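Local coordinates for protein endo-1,4-beta-xylanase C (Paenibacillus barcinonensis, PDB 4XUR) that hydrolyses internal beta-1,4 linkages of xylan, the portion described being a family 22 carbohydrate-binding module that holds xylo-oligosaccharides such as xylotetraose, at residues A18-G23 and L36-G41; N27-G32 and G141-A146; A114-T117 and W123-I126. One frame throughout, in Å; residues are numbered along the deposited sequence.

Interaction 1 (A18-G23 and L36-G41); sequences ADFEDG and LEVVSG. Unlike the reference sequence in segment 18-23: Asp-19 (reference Tyr). With CA (calcium ion), chain G.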
# COMPACT_ATOMS: atom_id res chain seq x y z
N ALA A 18 0.93 -10.86 4.34
CA ALA A 18 1.85 -10.22 5.20
C ALA A 18 1.24 -9.76 6.55
O ALA A 18 0.37 -8.92 6.56
CB ALA A 18 2.52 -9.01 4.49
N ASP A 19 1.71 -10.39 7.63
CA ASP A 19 1.19 -10.06 8.95
C ASP A 19 2.28 -9.44 9.83
O ASP A 19 1.98 -8.97 10.90
CB ASP A 19 0.51 -11.26 9.63
CG ASP A 19 1.50 -12.42 9.90
OD1 ASP A 19 2.73 -12.21 9.99
OD2 ASP A 19 1.04 -13.55 10.03
N PHE A 20 3.53 -9.40 9.32
CA PHE A 20 4.66 -8.78 9.97
C PHE A 20 5.04 -9.31 11.36
O PHE A 20 5.88 -8.74 12.03
CB PHE A 20 4.47 -7.24 10.07
CG PHE A 20 4.20 -6.66 8.73
CD1 PHE A 20 5.26 -6.51 7.82
CD2 PHE A 20 2.96 -6.30 8.38
CE1 PHE A 20 5.03 -6.04 6.54
CE2 PHE A 20 2.68 -5.77 7.07
CZ PHE A 20 3.72 -5.65 6.18
N GLU A 21 4.54 -10.48 11.69
CA GLU A 21 4.69 -11.00 13.07
C GLU A 21 6.07 -11.56 13.29
O GLU A 21 6.52 -11.65 14.48
CB GLU A 21 3.60 -12.00 13.37
CG GLU A 21 2.20 -11.40 13.51
CD GLU A 21 2.11 -10.21 14.48
OE1 GLU A 21 2.47 -10.36 15.67
OE2 GLU A 21 1.68 -9.10 14.07
N ASP A 22 6.74 -11.96 12.21
CA ASP A 22 8.15 -12.33 12.23
C ASP A 22 9.13 -11.16 12.36
O ASP A 22 10.35 -11.40 12.40
CB ASP A 22 8.51 -13.18 10.99
CG ASP A 22 8.23 -12.47 9.65
OD1 ASP A 22 8.08 -11.21 9.63
OD2 ASP A 22 8.12 -13.16 8.61
N GLY A 23 8.66 -9.91 12.27
CA GLY A 23 9.51 -8.74 12.38
C GLY A 23 10.24 -8.31 11.15
O GLY A 23 11.10 -7.41 11.19
N LEU A 36 10.29 3.35 6.37
CA LEU A 36 9.50 2.17 6.73
C LEU A 36 10.16 1.36 7.83
O LEU A 36 11.39 1.20 7.83
CB LEU A 36 9.38 1.25 5.49
CG LEU A 36 8.14 1.44 4.61
CD1 LEU A 36 8.24 2.73 3.83
CD2 LEU A 36 7.96 0.21 3.69
N GLU A 37 9.34 0.87 8.76
CA GLU A 37 9.84 0.13 9.95
C GLU A 37 8.78 -0.80 10.49
O GLU A 37 7.64 -0.41 10.71
CB GLU A 37 10.27 1.10 11.04
CG GLU A 37 10.90 0.41 12.23
CD GLU A 37 11.04 1.33 13.42
OE1 GLU A 37 10.92 2.59 13.24
OE2 GLU A 37 11.25 0.81 14.53
N VAL A 38 9.15 -2.07 10.69
CA VAL A 38 8.24 -2.98 11.37
C VAL A 38 8.33 -2.73 12.88
O VAL A 38 9.40 -2.92 13.49
CB VAL A 38 8.61 -4.47 11.08
CG1 VAL A 38 7.64 -5.41 11.78
CG2 VAL A 38 8.61 -4.74 9.58
N VAL A 39 7.22 -2.28 13.46
CA VAL A 39 7.20 -1.87 14.87
C VAL A 39 6.51 -2.97 15.67
O VAL A 39 5.80 -3.78 15.13
CB VAL A 39 6.42 -0.55 15.08
CG1 VAL A 39 7.05 0.57 14.29
CG2 VAL A 39 4.92 -0.72 14.79
N SER A 40 6.81 -3.02 16.98
CA SER A 40 6.04 -3.91 17.81
C SER A 40 5.25 -3.12 18.89
O SER A 40 5.65 -2.03 19.28
CB SER A 40 6.95 -4.99 18.44
OG SER A 40 7.67 -4.43 19.54
N GLY A 41 4.16 -3.70 19.34
CA GLY A 41 3.23 -3.06 20.25
C GLY A 41 2.13 -2.29 19.58
O GLY A 41 1.29 -1.69 20.24
CA CA G . 0.44 -7.97 12.42
O HOH W 1 -1.12 -9.51 12.15
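Val-38, on strand 35-40, packs its side chain against the turn formed by Phe-20 to Gly-23. Val-38 CB rests near the carbonyl of Gly-23, 3.9 Å from Gly-23 O. From there the two methyls part. CG1, anti to the backbone N (chi1 -179°), lies against the turn, where Phe-20 O is 3.8 Å from Val-38 CG1 and Phe-20 CB 4.0 Å from it. The other methyl also meets the carbonyl of Gly-23. It approaches the phenyl ring obliquely, Val-38 CG2 being 4.2 Å from Phe-20 CD1, a ring that also meets Trp-28 and Leu-50.

The turn is type I, closed by Gly-23 N to Phe-20 O at 3.0 Å. An Asx turn overlaps its start: Asp-19 OD1 accepts from Glu-21 N at 3.0 Å, the N-H coming from above the carboxylate plane. The Asp-19 side chain differs here from the reference tyrosine. Asp-19 O and Glu-21 OE2 each bind the calcium ion at 2.4 Å, and Ser-46, Arg-48 and Asp-167 complete the protein ligands.

Across the two segments the chemistry is therefore purely van der Waals, a branched aliphatic group against a turn probably held in shape by its own hydrogen bonds and by the calcium ion.

Interaction 2 (N27-G32 and G141-A146); sequences NWRARG and GLRMYA. With XYP (beta-D-xylopyranose), chain D; XYP (beta-D-xylopyranose), chain B; XYP (beta-D-xylopyranose), chain C.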
# COMPACT_ATOMS: atom_id res chain seq x y z
N ASN A 27 10.28 -7.60 1.25
CA ASN A 27 10.49 -6.75 0.10
C ASN A 27 9.71 -5.46 0.12
O ASN A 27 9.65 -4.72 -0.93
CB ASN A 27 10.14 -7.53 -1.20
CG ASN A 27 11.03 -8.73 -1.40
OD1 ASN A 27 10.54 -9.82 -1.60
ND2 ASN A 27 12.35 -8.53 -1.30
N TRP A 28 9.15 -5.09 1.28
CA TRP A 28 8.43 -3.85 1.37
C TRP A 28 9.45 -2.67 1.25
O TRP A 28 10.54 -2.75 1.81
CB TRP A 28 7.65 -3.77 2.66
CG TRP A 28 6.42 -4.65 2.66
CD1 TRP A 28 6.38 -5.96 2.99
CD2 TRP A 28 5.08 -4.26 2.31
NE1 TRP A 28 5.10 -6.44 2.87
CE2 TRP A 28 4.26 -5.42 2.45
CE3 TRP A 28 4.49 -3.07 1.87
CZ2 TRP A 28 2.91 -5.41 2.18
CZ3 TRP A 28 3.15 -3.05 1.62
CH2 TRP A 28 2.34 -4.21 1.76
N ARG A 29 9.08 -1.62 0.53
CA ARG A 29 9.99 -0.48 0.26
C ARG A 29 9.22 0.86 0.30
O ARG A 29 8.01 0.90 0.11
CB ARG A 29 10.77 -0.57 -1.03
CG ARG A 29 10.00 -0.56 -2.35
CD ARG A 29 10.92 -0.37 -3.54
NE ARG A 29 10.23 -0.41 -4.83
CZ ARG A 29 9.62 0.61 -5.43
NH1 ARG A 29 9.53 1.86 -4.85
NH2 ARG A 29 9.06 0.42 -6.65
N ALA A 30 9.99 1.93 0.51
CA ALA A 30 9.48 3.29 0.34
C ALA A 30 9.38 3.67 -1.17
O ALA A 30 10.03 3.04 -2.04
CB ALA A 30 10.44 4.27 1.08
N ARG A 31 8.63 4.74 -1.47
CA ARG A 31 8.48 5.25 -2.81
C ARG A 31 9.32 6.51 -3.08
O ARG A 31 9.53 6.89 -4.23
CB ARG A 31 7.00 5.52 -3.08
CG ARG A 31 6.16 4.26 -2.91
CD ARG A 31 4.70 4.44 -3.42
NE ARG A 31 4.65 4.49 -4.86
CZ ARG A 31 4.05 5.45 -5.58
NH1 ARG A 31 3.48 6.49 -4.99
NH2 ARG A 31 4.05 5.33 -6.91
N GLY A 32 9.75 7.17 -2.00
CA GLY A 32 10.64 8.35 -2.07
C GLY A 32 11.56 8.37 -0.89
O GLY A 32 12.36 7.48 -0.69
N GLY A 141 6.14 -5.23 -13.98
CA GLY A 141 5.96 -4.96 -12.52
C GLY A 141 4.57 -4.53 -12.15
O GLY A 141 3.90 -3.81 -12.90
N LEU A 142 4.08 -5.02 -11.02
CA LEU A 142 2.80 -4.63 -10.51
C LEU A 142 2.91 -4.65 -8.98
O LEU A 142 2.96 -5.71 -8.37
CB LEU A 142 1.70 -5.63 -10.97
CG LEU A 142 0.21 -5.32 -10.65
CD1 LEU A 142 -0.73 -5.95 -11.71
CD2 LEU A 142 -0.21 -5.77 -9.29
N ARG A 143 2.91 -3.47 -8.39
CA ARG A 143 3.22 -3.33 -6.96
C ARG A 143 2.07 -2.68 -6.29
O ARG A 143 1.54 -1.64 -6.73
CB ARG A 143 4.48 -2.48 -6.80
CG ARG A 143 5.68 -2.93 -7.59
CD ARG A 143 6.06 -1.96 -8.69
NE ARG A 143 7.08 -2.52 -9.63
CZ ARG A 143 7.83 -1.85 -10.47
NH1 ARG A 143 7.78 -0.53 -10.60
NH2 ARG A 143 8.71 -2.52 -11.20
N MET A 144 1.64 -3.30 -5.21
CA MET A 144 0.58 -2.70 -4.41
C MET A 144 1.17 -1.69 -3.43
O MET A 144 2.25 -1.88 -2.93
CB MET A 144 -0.21 -3.74 -3.68
CG MET A 144 0.54 -4.49 -2.58
SD MET A 144 -0.60 -5.61 -1.75
CE MET A 144 -1.70 -4.42 -0.99
N TYR A 145 0.46 -0.59 -3.14
CA TYR A 145 0.93 0.34 -2.15
C TYR A 145 -0.21 1.10 -1.50
O TYR A 145 -1.34 1.09 -2.05
CB TYR A 145 1.99 1.32 -2.73
CG TYR A 145 1.55 2.31 -3.76
CD1 TYR A 145 1.51 1.94 -5.09
CD2 TYR A 145 1.28 3.66 -3.44
CE1 TYR A 145 1.16 2.85 -6.07
CE2 TYR A 145 0.91 4.59 -4.40
CZ TYR A 145 0.89 4.18 -5.72
OH TYR A 145 0.54 5.07 -6.74
N ALA A 146 0.09 1.71 -0.35
CA ALA A 146 -0.89 2.59 0.29
C ALA A 146 -0.40 4.00 0.28
O ALA A 146 0.78 4.26 0.36
CB ALA A 146 -1.14 2.16 1.76
C1 XYP D . 1.33 9.04 -8.17
C2 XYP D . 0.24 8.85 -7.12
C3 XYP D . -1.00 8.18 -7.70
C4 XYP D . -1.43 8.92 -8.99
C5 XYP D . -0.25 9.12 -9.94
O2 XYP D . 0.73 8.00 -6.09
O3 XYP D . -2.06 8.21 -6.78
O4 XYP D . -2.44 8.11 -9.62
O5 XYP D . 0.79 9.82 -9.29
O1 XYP B . 11.92 9.41 -5.79
C1 XYP B . 11.69 9.00 -7.16
C2 XYP B . 11.01 7.62 -7.17
C3 XYP B . 9.65 7.55 -7.87
C4 XYP B . 8.80 8.76 -7.48
C5 XYP B . 9.56 10.07 -7.16
O2 XYP B . 11.86 6.62 -7.74
O3 XYP B . 8.96 6.34 -7.40
O4 XYP B . 7.86 8.94 -8.54
O5 XYP B . 10.86 9.99 -7.77
C1 XYP C . 6.48 9.31 -7.98
C2 XYP C . 5.88 10.45 -8.74
C3 XYP C . 4.49 10.77 -8.28
C4 XYP C . 3.64 9.49 -8.26
C5 XYP C . 4.36 8.38 -7.50
O2 XYP C . 6.74 11.63 -8.59
O3 XYP C . 3.86 11.71 -9.16
O4 XYP C . 2.43 9.76 -7.63
O5 XYP C . 5.62 8.13 -8.08
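Arg-31 lays its guanidinium flat on the ring of Tyr-145. The planes are 16° apart, and Arg-31 CZ stands 3.7 Å from the Tyr-145 ring centroid, 24° off the normal, which meets the geometry of a cation-pi stack. The bend at chi3 (73°) turns NE and the guanidinium onto the ring face over which CD already lies; Arg-31 CD is 3.9 Å from the Tyr-145 centroid, a CH-pi contact. The shortest approach between the two residues is that of Arg-31 NH1, 3.3 Å from Tyr-145 CE2.

Both residues reach the bound xylo-oligosaccharide. O2 of xylose D accepts a hydrogen bond from Tyr-145 OH at 3.0 Å, near the plane of the ring, and a weak one from Arg-31 NH1 at 3.3 Å. Xylose C brings its C5 to 3.1 Å from Arg-31 NH2, and O3 of xylose B donates weakly to the backbone Arg-31 O.

Further out, Arg-31 NH1 is also bound to Tyr-59 O, and NH2 makes a salt bridge with Glu-98, so the guanidinium is held mainly by the protein, with a weak bond to the sugar added. Glu-98 also pairs with Arg-29 and Arg-143, and Arg-29 NH2 comes to 4.3 Å from Arg-143 NH1; the shared carboxylate probably offsets the likeness of their charges. Glu-65 and Glu-100 take the remaining nitrogens of Arg-143. On the loop side, Arg-29 NH1 donates to Ala-30 O from within its guanidinium plane, while Glu-34 receives the backbone N-H groups of Arg-31 and Gly-32.

Strand 139-147 thus supplies an aromatic platform and the 27-32 loop a cation above it. In this pocket, which also includes Tyr-110, Glu-147 and Trp-150, the pair is consistent with xylan recognition by directed hydroxyl contacts backed by a stacked, salt-bridged arginine.

Interaction 3 (A114-T117 and W123-I126); sequences ASTT and WKKI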
# COMPACT_ATOMS: atom_id res chain seq x y z
N ALA A 114 -8.82 1.06 -4.42
CA ALA A 114 -9.75 1.21 -3.34
C ALA A 114 -9.35 2.37 -2.40
O ALA A 114 -8.20 2.78 -2.38
CB ALA A 114 -9.84 -0.08 -2.53
N SER A 115 -10.35 2.82 -1.64
CA SER A 115 -10.26 3.99 -0.76
C SER A 115 -11.26 3.85 0.35
O SER A 115 -12.39 3.44 0.07
CB SER A 115 -10.61 5.23 -1.54
OG SER A 115 -10.65 6.40 -0.70
N THR A 116 -10.87 4.16 1.61
CA THR A 116 -11.79 4.22 2.73
C THR A 116 -11.41 5.42 3.62
O THR A 116 -10.26 5.86 3.60
CB THR A 116 -11.84 2.94 3.58
OG1 THR A 116 -10.66 2.84 4.39
CG2 THR A 116 -11.92 1.70 2.76
N THR A 117 -12.41 5.94 4.36
CA THR A 117 -12.18 6.99 5.35
C THR A 117 -11.93 6.35 6.74
O THR A 117 -12.76 5.65 7.25
CB THR A 117 -13.41 7.99 5.41
OG1 THR A 117 -13.56 8.66 4.15
CG2 THR A 117 -13.15 9.08 6.48
N TRP A 123 -8.49 0.76 13.34
CA TRP A 123 -8.15 -0.13 12.20
C TRP A 123 -9.32 -0.38 11.29
O TRP A 123 -10.48 -0.67 11.74
CB TRP A 123 -7.64 -1.46 12.70
CG TRP A 123 -6.29 -1.38 13.37
CD1 TRP A 123 -6.04 -1.28 14.65
CD2 TRP A 123 -5.02 -1.44 12.70
NE1 TRP A 123 -4.69 -1.24 14.90
CE2 TRP A 123 -4.03 -1.34 13.70
CE3 TRP A 123 -4.63 -1.53 11.37
CZ2 TRP A 123 -2.68 -1.34 13.42
CZ3 TRP A 123 -3.27 -1.49 11.08
CH2 TRP A 123 -2.31 -1.43 12.06
N LYS A 124 -9.08 -0.26 9.96
CA LYS A 124 -10.12 -0.55 9.00
C LYS A 124 -9.55 -1.20 7.75
O LYS A 124 -8.40 -0.93 7.39
CB LYS A 124 -10.81 0.74 8.67
CG LYS A 124 -12.18 0.59 8.06
CD LYS A 124 -12.93 1.91 8.25
CE LYS A 124 -14.01 2.09 7.19
NZ LYS A 124 -14.54 3.49 7.27
N LYS A 125 -10.36 -2.00 7.12
CA LYS A 125 -9.96 -2.79 5.93
C LYS A 125 -10.15 -1.97 4.63
O LYS A 125 -11.12 -1.22 4.48
CB LYS A 125 -10.78 -4.05 5.87
CG LYS A 125 -10.24 -5.07 4.87
CD LYS A 125 -11.12 -6.33 4.87
CE LYS A 125 -10.41 -7.61 4.60
NZ LYS A 125 -11.40 -8.74 4.53
N ILE A 126 -9.16 -2.06 3.75
CA ILE A 126 -9.27 -1.56 2.37
C ILE A 126 -9.22 -2.79 1.44
O ILE A 126 -8.31 -3.58 1.58
CB ILE A 126 -8.11 -0.60 2.06
CG1 ILE A 126 -8.18 0.67 2.92
CG2 ILE A 126 -8.07 -0.27 0.57
CD1 ILE A 126 -7.63 0.51 4.28
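Lys-124 leaves its backbone with CG anti to N (chi1 -161°) and stays extended to its end, which carries the ammonium across to strand 109-119. There Lys-124 NZ donates to Thr-117 O at 2.8 Å, with a C=O...N angle of 153° and the donor somewhat out of the carbonyl plane. Lys-124 CD and CE run along the approach to the same oxygen. With an alanine here the ammonium is absent, and Thr-117 O would probably lose its donor from the other sheet, leaving a gap beside Thr-116 CB where Lys-124 CE had lain.

A second link forms between Thr-116 and Ile-126, where the backbones come nearest, Thr-116 CA lying 6.3 Å from Ile-126 CA. Thr-116 OG1 sits between its own N and carbonyl carbon and faces the isoleucine: Ile-126 CG1 is 3.6 Å from Thr-116 OG1, and CD1 lies a little farther. This hydroxyl is buried by the contact and has no hydrogen-bonding partner, so it is packed as if apolar. The threonine methyl meets the backbone of the other segment, Thr-116 CG2 resting 3.5 Å from Lys-125 O. The other branch of the isoleucine serves Ala-114, with Ile-126 CG2 touching Ala-114 CB at 3.6 Å.

The two strand segments run nearly antiparallel, at 161°, yet their axes approach no closer than 7.2 Å; no backbone-to-backbone pairing joins them, and every link has a side chain on at least one side. Each is hydrogen-bonded into a different sheet: Ala-114 and Thr-116 pair with Gly-95 and Ile-93 of strand 90-101, whereas Lys-124 and Ile-126 pair with Ala-82 and Phe-80 of strand 75-83. A contact of this kind, joining the margins of two facing antiparallel sheets, is typical of the beta-sandwich (jelly-roll) fold of the family 22 modules and many other carbohydrate-binding modules.

How the interactions relate
Interactions 1 and 2 adjoin: Leu-36 CD2 lies 3.6 Å from Arg-29 O, and the ring of Phe-20 meets Trp-28, so the long connection between strands 16-18 and 35-40 serves both the calcium side and the sugar pocket. Interaction 3 touches neither, its nearest atoms being about 8 Å from interaction 1 and 7 Å from interaction 2. It shares a sheet with each, through strand 124-131 and strand 109-119 respectively. Interaction 3 is a surface contact, whereas the other two are partly buried. Chemistry follows place: apolar contact on a metal-braced turn, a cation-pi stack at the ligand, and mixed apolar and lysine-carbonyl bridging where the sheets meet.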